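Local coordinates for ferric-siderophore receptor protein (PDB 2X4L) that probably binds ferric siderophores outside the cell membrane and passes them to an ABC transporter for iron uptake, at residues A[197-202]-A[230-234]; A[258-262]-A[321-325]; A[185-189]-A[311-316]; A[263-268]-A[293-299]. One frame throughout, in Å; residues are numbered along the deposited sequence.

Contact 1: A[197-202]-A[230-234]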
# COMPACT_ATOMS: atom_id res chain seq x y z
N PRO A 197 22.77 -11.23 5.63
CA PRO A 197 22.58 -10.12 6.57
C PRO A 197 23.35 -8.91 6.03
O PRO A 197 23.03 -7.77 6.44
CB PRO A 197 23.20 -10.65 7.89
CG PRO A 197 24.17 -11.63 7.45
CD PRO A 197 23.46 -12.37 6.29
N GLU A 198 24.24 -9.18 5.07
CA GLU A 198 25.09 -8.06 4.54
C GLU A 198 24.40 -7.28 3.44
O GLU A 198 24.86 -6.18 3.07
CB GLU A 198 26.41 -8.61 3.99
CG GLU A 198 26.39 -9.38 2.69
CD GLU A 198 25.78 -10.85 2.78
OE1 GLU A 198 25.36 -11.25 3.88
OE2 GLU A 198 25.73 -11.56 1.77
N ILE A 199 23.30 -7.82 2.92
CA ILE A 199 22.53 -7.16 1.83
C ILE A 199 21.71 -5.98 2.35
O ILE A 199 20.79 -6.18 3.16
CB ILE A 199 21.67 -8.17 1.02
CG1 ILE A 199 22.61 -9.23 0.40
CG2 ILE A 199 20.78 -7.40 0.02
CD1 ILE A 199 23.71 -8.66 -0.60
N ARG A 200 22.04 -4.77 1.91
CA ARG A 200 21.42 -3.50 2.40
C ARG A 200 20.33 -3.10 1.42
O ARG A 200 20.60 -2.98 0.21
CB ARG A 200 22.46 -2.38 2.41
CG ARG A 200 23.55 -2.70 3.36
CD ARG A 200 24.87 -1.97 3.10
NE ARG A 200 25.48 -2.39 1.87
CZ ARG A 200 26.65 -1.96 1.38
NH1 ARG A 200 27.39 -1.10 2.02
NH2 ARG A 200 27.05 -2.45 0.23
N VAL A 201 19.11 -2.98 1.89
CA VAL A 201 17.95 -2.58 1.09
C VAL A 201 17.58 -1.13 1.26
O VAL A 201 17.46 -0.70 2.43
CB VAL A 201 16.75 -3.46 1.52
CG1 VAL A 201 15.54 -3.08 0.59
CG2 VAL A 201 17.15 -4.96 1.31
N LEU A 202 17.41 -0.40 0.14
CA LEU A 202 17.05 0.98 0.17
C LEU A 202 15.67 1.11 -0.39
O LEU A 202 15.37 0.59 -1.50
CB LEU A 202 18.03 1.81 -0.62
CG LEU A 202 17.72 3.31 -0.48
CD1 LEU A 202 18.98 4.11 -0.59
CD2 LEU A 202 16.76 3.73 -1.57
N VAL A 230 15.22 -7.95 7.72
CA VAL A 230 15.82 -7.28 6.53
C VAL A 230 16.68 -6.11 6.99
O VAL A 230 16.28 -5.39 7.92
CB VAL A 230 14.76 -6.83 5.55
CG1 VAL A 230 15.38 -6.05 4.38
CG2 VAL A 230 14.08 -8.04 4.96
N ASN A 231 17.85 -5.97 6.36
CA ASN A 231 18.82 -4.90 6.67
C ASN A 231 18.47 -3.72 5.77
O ASN A 231 18.80 -3.72 4.56
CB ASN A 231 20.21 -5.46 6.35
CG ASN A 231 21.32 -4.49 6.61
OD1 ASN A 231 21.06 -3.32 6.92
ND2 ASN A 231 22.58 -4.91 6.33
N PHE A 232 17.81 -2.74 6.33
CA PHE A 232 17.50 -1.51 5.58
C PHE A 232 18.46 -0.41 5.80
O PHE A 232 18.96 -0.18 6.95
CB PHE A 232 16.11 -0.95 5.94
CG PHE A 232 14.99 -1.73 5.28
CD1 PHE A 232 14.45 -2.79 5.94
CD2 PHE A 232 14.55 -1.41 4.00
CE1 PHE A 232 13.41 -3.53 5.31
CE2 PHE A 232 13.52 -2.14 3.36
CZ PHE A 232 13.00 -3.22 4.03
N VAL A 233 18.68 0.36 4.73
CA VAL A 233 19.24 1.72 4.85
C VAL A 233 18.23 2.56 5.63
O VAL A 233 17.02 2.54 5.33
CB VAL A 233 19.42 2.36 3.44
CG1 VAL A 233 19.80 3.86 3.58
CG2 VAL A 233 20.48 1.62 2.75
N GLU A 234 18.70 3.26 6.65
CA GLU A 234 17.83 4.04 7.50
C GLU A 234 18.41 5.43 7.57
O GLU A 234 19.34 5.72 8.37
CB GLU A 234 17.87 3.45 8.93
CG GLU A 234 17.24 2.08 9.12
CD GLU A 234 15.72 2.04 9.16
OE1 GLU A 234 15.10 3.06 8.84
OE2 GLU A 234 15.20 0.95 9.47
O HOH W 1 18.85 -7.82 4.36

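Contact 2: A[258-262]-A[321-325]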
# COMPACT_ATOMS: atom_id res chain seq x y z
N TYR A 258 23.64 6.87 0.09
CA TYR A 258 23.70 5.65 0.88
C TYR A 258 24.07 4.47 -0.02
O TYR A 258 23.42 4.18 -1.02
CB TYR A 258 22.32 5.31 1.51
CG TYR A 258 21.81 6.44 2.34
CD1 TYR A 258 22.35 6.70 3.56
CD2 TYR A 258 20.77 7.20 1.90
CE1 TYR A 258 21.89 7.75 4.35
CE2 TYR A 258 20.29 8.23 2.63
CZ TYR A 258 20.89 8.51 3.89
OH TYR A 258 20.41 9.54 4.70
N PRO A 259 25.06 3.70 0.40
CA PRO A 259 25.38 2.49 -0.39
C PRO A 259 24.20 1.48 -0.19
O PRO A 259 23.75 1.25 0.95
CB PRO A 259 26.64 2.01 0.28
CG PRO A 259 27.28 3.35 0.76
CD PRO A 259 26.14 4.05 1.35
N ALA A 260 23.73 0.93 -1.31
CA ALA A 260 22.63 -0.01 -1.25
C ALA A 260 22.91 -1.16 -2.21
O ALA A 260 23.57 -0.97 -3.26
CB ALA A 260 21.34 0.68 -1.62
N ASP A 261 22.48 -2.37 -1.86
CA ASP A 261 22.63 -3.53 -2.67
C ASP A 261 21.35 -3.87 -3.45
O ASP A 261 21.38 -4.32 -4.60
CB ASP A 261 23.05 -4.72 -1.81
CG ASP A 261 24.27 -4.41 -1.04
OD1 ASP A 261 25.27 -3.96 -1.65
OD2 ASP A 261 24.29 -4.36 0.21
N VAL A 262 20.19 -3.65 -2.80
CA VAL A 262 18.88 -3.88 -3.44
C VAL A 262 18.11 -2.57 -3.23
O VAL A 262 18.09 -2.03 -2.09
CB VAL A 262 18.10 -5.03 -2.76
CG1 VAL A 262 16.70 -5.08 -3.30
CG2 VAL A 262 18.85 -6.32 -2.99
N ALA A 321 20.88 -11.41 -4.46
CA ALA A 321 21.66 -10.18 -4.58
C ALA A 321 23.15 -10.41 -4.32
O ALA A 321 23.55 -11.18 -3.43
CB ALA A 321 21.13 -9.20 -3.53
N LYS A 322 23.98 -9.65 -5.03
CA LYS A 322 25.38 -9.48 -4.75
C LYS A 322 25.57 -8.22 -3.94
O LYS A 322 24.83 -7.27 -4.17
CB LYS A 322 26.12 -9.35 -6.09
CG LYS A 322 26.18 -10.64 -6.88
CD LYS A 322 26.58 -10.32 -8.36
CE LYS A 322 25.94 -11.31 -9.34
NZ LYS A 322 26.29 -12.73 -8.99
N LYS A 323 26.54 -8.19 -3.00
CA LYS A 323 26.81 -6.97 -2.29
C LYS A 323 27.59 -6.11 -3.28
O LYS A 323 28.69 -6.48 -3.76
CB LYS A 323 27.55 -7.22 -0.94
CG LYS A 323 27.86 -5.94 -0.18
CD LYS A 323 28.57 -6.25 1.14
CE LYS A 323 28.66 -5.00 1.99
NZ LYS A 323 29.73 -5.08 3.05
N VAL A 324 27.03 -4.95 -3.60
CA VAL A 324 27.64 -4.07 -4.65
C VAL A 324 27.79 -2.60 -4.26
O VAL A 324 28.54 -1.86 -4.93
CB VAL A 324 26.86 -4.16 -5.99
CG1 VAL A 324 26.98 -5.59 -6.56
CG2 VAL A 324 25.36 -3.74 -5.82
N GLY A 325 27.03 -2.13 -3.26
CA GLY A 325 26.93 -0.72 -2.95
C GLY A 325 28.21 -0.14 -2.38
O GLY A 325 28.98 -0.82 -1.72
OXT GLY A 325 28.39 1.07 -2.60

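Contact 3: A[185-189]-A[311-316]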
# COMPACT_ATOMS: atom_id res chain seq x y z
N ALA A 185 5.63 -17.13 2.74
CA ALA A 185 6.49 -16.11 2.16
C ALA A 185 7.12 -15.30 3.26
O ALA A 185 8.26 -14.83 3.07
CB ALA A 185 5.66 -15.18 1.26
N ALA A 186 6.45 -15.07 4.38
CA ALA A 186 7.10 -14.36 5.48
C ALA A 186 8.26 -15.21 6.04
O ALA A 186 9.33 -14.69 6.40
CB ALA A 186 6.08 -14.05 6.65
N ALA A 187 8.04 -16.54 6.22
CA ALA A 187 9.19 -17.36 6.66
C ALA A 187 10.30 -17.35 5.62
O ALA A 187 11.48 -17.40 6.00
CB ALA A 187 8.71 -18.78 6.92
N ARG A 188 9.95 -17.31 4.33
CA ARG A 188 10.96 -17.27 3.29
C ARG A 188 11.77 -15.97 3.42
O ARG A 188 13.02 -16.03 3.38
CB ARG A 188 10.27 -17.29 1.93
CG ARG A 188 11.28 -17.16 0.74
CD ARG A 188 10.52 -16.93 -0.61
NE ARG A 188 11.55 -16.75 -1.63
CZ ARG A 188 11.21 -16.56 -2.90
NH1 ARG A 188 9.91 -16.56 -3.23
NH2 ARG A 188 12.14 -16.46 -3.87
N LEU A 189 11.14 -14.82 3.67
CA LEU A 189 11.92 -13.55 3.79
C LEU A 189 12.73 -13.58 5.06
O LEU A 189 13.88 -13.16 5.04
CB LEU A 189 10.92 -12.38 3.80
CG LEU A 189 11.60 -11.02 3.96
CD1 LEU A 189 12.68 -10.75 2.78
CD2 LEU A 189 10.50 -9.97 3.92
N LEU A 311 6.32 -10.01 -0.03
CA LEU A 311 7.32 -10.82 0.69
C LEU A 311 8.19 -11.67 -0.24
O LEU A 311 9.42 -11.63 -0.15
CB LEU A 311 6.61 -11.71 1.75
CG LEU A 311 5.87 -10.96 2.81
CD1 LEU A 311 4.91 -11.92 3.45
CD2 LEU A 311 6.85 -10.42 3.81
N ASP A 312 7.53 -12.38 -1.18
CA ASP A 312 8.31 -13.21 -2.14
C ASP A 312 9.25 -12.34 -2.94
O ASP A 312 10.37 -12.79 -3.22
CB ASP A 312 7.34 -13.98 -3.10
CG ASP A 312 6.79 -15.22 -2.49
OD1 ASP A 312 7.46 -15.91 -1.66
OD2 ASP A 312 5.63 -15.58 -2.87
N ASN A 313 8.78 -11.17 -3.42
CA ASN A 313 9.66 -10.42 -4.35
C ASN A 313 10.91 -9.95 -3.61
O ASN A 313 12.04 -9.97 -4.15
CB ASN A 313 8.96 -9.19 -4.92
CG ASN A 313 7.91 -9.55 -5.90
OD1 ASN A 313 7.83 -10.69 -6.41
ND2 ASN A 313 7.06 -8.53 -6.14
N LEU A 314 10.73 -9.47 -2.40
CA LEU A 314 11.87 -8.99 -1.61
C LEU A 314 12.79 -10.15 -1.17
O LEU A 314 14.01 -10.03 -1.24
CB LEU A 314 11.35 -8.15 -0.39
CG LEU A 314 12.50 -7.61 0.48
CD1 LEU A 314 13.49 -6.71 -0.30
CD2 LEU A 314 11.90 -6.74 1.54
N ALA A 315 12.16 -11.26 -0.72
CA ALA A 315 12.99 -12.43 -0.49
C ALA A 315 13.85 -12.86 -1.70
O ALA A 315 15.04 -13.11 -1.56
CB ALA A 315 12.15 -13.63 -0.02
N GLU A 316 13.22 -12.93 -2.87
CA GLU A 316 13.92 -13.31 -4.08
C GLU A 316 15.10 -12.36 -4.36
O GLU A 316 16.19 -12.80 -4.72
CB GLU A 316 12.94 -13.32 -5.26
CG GLU A 316 13.61 -13.68 -6.59
CD GLU A 316 12.61 -13.64 -7.70
OE1 GLU A 316 11.86 -12.67 -7.91
OE2 GLU A 316 12.54 -14.65 -8.39
O HOH W 2 11.71 -16.81 -6.72

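Contact 4: A[263-268]-A[293-299]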
# COMPACT_ATOMS: atom_id res chain seq x y z
N ILE A 263 17.52 -2.05 -4.30
CA ILE A 263 16.61 -0.87 -4.16
C ILE A 263 15.19 -1.30 -4.48
O ILE A 263 14.96 -1.98 -5.50
CB ILE A 263 17.08 0.24 -5.09
CG1 ILE A 263 18.50 0.58 -4.78
CG2 ILE A 263 16.12 1.46 -4.95
CD1 ILE A 263 19.12 1.69 -5.81
N ILE A 264 14.24 -0.93 -3.58
CA ILE A 264 12.83 -1.20 -3.79
C ILE A 264 12.14 0.13 -4.06
O ILE A 264 12.25 1.07 -3.22
CB ILE A 264 12.24 -2.02 -2.66
CG1 ILE A 264 12.19 -1.32 -1.28
CG2 ILE A 264 13.17 -3.34 -2.51
CD1 ILE A 264 11.46 -2.10 -0.13
N MET A 265 11.57 0.28 -5.27
CA MET A 265 11.06 1.57 -5.72
C MET A 265 9.53 1.58 -5.74
O MET A 265 8.88 0.72 -6.32
CB MET A 265 11.55 1.86 -7.14
CG MET A 265 13.09 2.20 -7.18
SD MET A 265 13.55 3.58 -6.26
CE MET A 265 12.75 4.90 -7.19
N ASP A 266 8.98 2.66 -5.19
CA ASP A 266 7.56 2.95 -5.17
C ASP A 266 6.96 2.66 -6.57
O ASP A 266 7.44 3.17 -7.61
CB ASP A 266 7.43 4.45 -4.87
CG ASP A 266 6.03 4.90 -4.45
OD1 ASP A 266 5.03 4.28 -4.75
OD2 ASP A 266 6.06 5.99 -3.83
N ASP A 267 5.87 1.91 -6.54
CA ASP A 267 5.17 1.50 -7.73
C ASP A 267 3.93 2.34 -8.11
O ASP A 267 3.26 2.03 -9.14
CB ASP A 267 4.77 0.05 -7.57
CG ASP A 267 3.83 -0.20 -6.41
OD1 ASP A 267 3.46 0.68 -5.66
OD2 ASP A 267 3.41 -1.44 -6.32
N ARG A 268 3.64 3.40 -7.35
CA ARG A 268 2.34 4.04 -7.57
C ARG A 268 2.26 4.99 -8.73
O ARG A 268 3.30 5.49 -9.19
CB ARG A 268 1.97 4.77 -6.25
CG ARG A 268 1.67 3.76 -5.11
CD ARG A 268 1.44 4.46 -3.78
NE ARG A 268 2.66 5.23 -3.40
CZ ARG A 268 2.61 6.35 -2.75
NH1 ARG A 268 1.45 6.78 -2.18
NH2 ARG A 268 3.75 7.02 -2.61
N VAL A 293 17.05 -4.02 -8.60
CA VAL A 293 15.96 -3.05 -8.31
C VAL A 293 14.68 -3.83 -8.54
O VAL A 293 14.44 -4.47 -9.59
CB VAL A 293 16.05 -1.86 -9.25
CG1 VAL A 293 14.92 -0.84 -8.96
CG2 VAL A 293 17.44 -1.09 -9.10
N ILE A 294 13.78 -3.74 -7.56
CA ILE A 294 12.45 -4.26 -7.68
C ILE A 294 11.42 -3.29 -7.28
O ILE A 294 11.77 -2.18 -6.80
CB ILE A 294 12.29 -5.55 -6.81
CG1 ILE A 294 12.49 -5.30 -5.33
CG2 ILE A 294 13.19 -6.70 -7.38
CD1 ILE A 294 11.89 -6.48 -4.44
N ALA A 295 10.13 -3.62 -7.30
CA ALA A 295 9.09 -2.72 -6.79
C ALA A 295 8.94 -2.79 -5.29
O ALA A 295 9.22 -3.82 -4.66
CB ALA A 295 7.76 -3.11 -7.46
N ARG A 296 8.51 -1.66 -4.74
CA ARG A 296 7.95 -1.58 -3.44
C ARG A 296 6.49 -1.10 -3.61
O ARG A 296 6.29 -0.19 -4.43
CB ARG A 296 8.65 -0.50 -2.59
CG ARG A 296 7.99 -0.37 -1.18
CD ARG A 296 8.56 0.81 -0.34
NE ARG A 296 7.74 0.91 0.84
CZ ARG A 296 7.58 2.05 1.52
NH1 ARG A 296 8.19 3.21 1.12
NH2 ARG A 296 6.69 2.05 2.54
N SER A 297 5.55 -1.62 -2.79
CA SER A 297 4.19 -1.06 -2.76
C SER A 297 4.00 -0.31 -1.44
O SER A 297 3.68 -0.93 -0.41
CB SER A 297 3.19 -2.21 -2.88
OG SER A 297 3.28 -2.80 -4.15
N PRO A 298 4.23 1.03 -1.42
CA PRO A 298 4.09 1.73 -0.13
C PRO A 298 2.64 1.76 0.34
O PRO A 298 2.39 2.06 1.47
CB PRO A 298 4.61 3.17 -0.41
CG PRO A 298 5.44 2.96 -1.68
CD PRO A 298 4.65 1.93 -2.50
N GLU A 299 1.70 1.45 -0.57
CA GLU A 299 0.26 1.25 -0.17
C GLU A 299 -0.09 -0.20 -0.49
O GLU A 299 -0.74 -0.49 -1.52
CB GLU A 299 -0.65 2.15 -0.96
CG GLU A 299 -0.38 3.64 -0.57
CD GLU A 299 -1.40 4.57 -1.16
OE1 GLU A 299 -2.62 4.30 -1.07
OE2 GLU A 299 -0.98 5.59 -1.79
O HOH W 3 1.65 0.78 -3.49

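Contact 1: A[197-202]-A[230-234]
Strand 231-232, short and weakly bonded, pairs in parallel with strand 200-206 in the mixed sheet of the C-terminal lobe of this binding-protein fold, although the two segments diverge by 48°. Val-201 and Phe-232 form the bridge. The backbone of Val-201 is held at both of its polar atoms: its N donates to Asn-231 O at 2.8 Å in a nearly straight bond (172°), and its O accepts from Val-233 N. Upstream the two chains separate, and a water fills in, donating to Ile-199 O while accepting from Asn-231 N.

Val-201 and Phe-232 send their side chains to the same face of the sheet and lie side by side, with Val-201 CG1 3.6 Å from CE2 of the phenyl ring. The other methyl, Val-201 CG2, meets Val-230 CG1 at 3.7 Å. Branched and aromatic residues suit this buried face, where Phe-232 also reaches Leu-222 and Phe-225 of helix 220-227. Val-233 leans toward Leu-202, a looser apolar touch. Arg-200 lays its CG beside the Asn-231 amide, but its guanidinium turns away to a salt bridge with Asp-261.

Asn-231 ties down the turn before the strand. With CG anti to the backbone N (chi1 180°), its amide extends toward the 197-199 turn. Replacing Asn-231 by alanine would probably leave the Pro-197 carbonyl without this donor and the turn freer to shift. As it stands, Asn-231 ND2 donates to Pro-197 O at 2.9 Å, arriving in the plane of that carbonyl.

Contact 2: A[258-262]-A[321-325]
The carboxylate of Asp-261 is the flat group that receives the C-terminal tail, and its OD1 takes two backbone N-H groups. Gly-325 N approaches almost in line with the C-O bond, at 3.0 Å from OD1 and nearly straight (174°). Val-324 N comes to the anti side of OD1, 2.8 Å away and 34° out of the carboxylate plane. On that same side of the plane stands Lys-323 CG, 3.6 Å from OD1. The ammonium of Lys-323 runs on without touching the acid; the charge partner is instead Arg-200, which bridges to OD2. An aspartate suits this place, since one oxygen can gather the tail while the other meets the arginine.

The contact fastens the end of the chain, beyond helix 304-320 of the C-terminal lobe, to the loop leading into strand 262-266. The two segments run roughly antiparallel (161°) without forming a strand pair. At one end, Val-262 CG2 packs on Ala-321 CB at 3.7 Å. Toward the terminus, Gly-325 CA lies 3.4 Å from Ala-260 O, a close approach that glycine fits. Pro-259 CB rests against the terminal carboxylate, 3.5 Å from Gly-325 OXT.

Contact 3: A[185-189]-A[311-316]
A nearly parallel, mostly buried helix-helix contact joins the long interlobe helix 173-195, through Ala-185 to Leu-189, to the last helix of the C-terminal lobe, 304-320, through Leu-311 to Glu-316. The axes of the segments are 21° apart and 8.5 Å from each other at closest approach. Small residues permit this: Ala-185 CB sits 3.6 Å from Leu-311 CB, while Ala-315 gives the other helix an equally low surface. A chi1 of 179° swings the isobutyl group of Leu-189 over to helix 304-320, where it divides its methyls between two neighbours. CD2 meets Leu-311 CD2 at 3.7 Å, the two leucines crossing at about a right angle, and CD1 lies over the backbone of Ala-315, 3.6 Å from its N.

At the more exposed border, Arg-188 stretches its extended chain across helix 304-320, with its CG on Ala-315 CB. Asp-312 O lies under one face of the guanidinium, toward its rim. NH1 makes a salt bridge to Asp-312 OD1 at 3.0 Å, striking the oxygen from above the carboxylate plane (58° out of it). NE bridges to Glu-319, two turns beyond Asp-312 on the same helix, and NH2 reaches Glu-316 OE2 through a water. A leucine in place of Arg-188 would probably leave Asp-312 and Glu-319 without their shared positive mate and weaken the tie along this border.

Phe-225 of helix 220-227 touches Leu-189, Leu-311 and Leu-314, sealing the apolar side. A single long helix passing from one lobe to the other, as helix 173-195 does, is typical of siderophore-binding proteins of this family.

Contact 4: A[263-268]-A[293-299]
Strands 263-266 and 293-296 pair in parallel through four bridges, their axes twisted by 42°, with Met-265 bonded at both N and O: to Ile-294 O and from Arg-296 N. Ile-264 and Ile-294 point to one face side by side, CG2 of the first 3.5 Å from CG1 of the second; Met-265 CG rests on Val-293 CG1 on the other.

At the strands' C-terminal ends polar groups take over. Asp-266 OD1 accepts Arg-268 N, making an Asx turn, and the Arg-268 guanidinium grips the same carboxylate side-on: NE to OD1 at 2.9 Å, NH2 to OD2 at 2.8 Å, both oxygens in the guanidinium plane. With this edge occupied, NH1 goes to the anti lone pair of Glu-299 OE2, 2.7 Å away. Arginine, with donors along two edges, can serve both acids. Pro-298 CG backs Asp-266, 3.4 Å from its CG, and Ser-297 OG donates to Asp-267 OD2 at 2.6 Å.

Glu-299 OE1 also meets Trp-126 of the N-terminal lobe. Asp-266 OD2 bonds Ser-205 of the adjoining strand 200-206, Arg-296 bridges to Asp-221 of helix 220-227, and helix 304-320 covers Ile-264 and Ile-294 through Leu-314, Asn-313 and Ala-317.

From the N terminus, helix 173-195 opens contact 3 at 185-189, and the next strand opens contact 1, which 230-234 soon closes. Contact 2 then opens at 258-262 and runs straight into 263-268 of contact 4, which closes first, at 293-299. Helix 304-320 next closes contact 3, and the C-terminal tail closes contact 2. Contacts 1 and 4 thus both fall within the span of contact 3, contact 4 also within that of contact 2, and contacts 2 and 3 cross. Strands 200-206 and 262-266, neighbours in one sheet, join contacts 1 and 4; Leu-314 of contact 3 packs onto both.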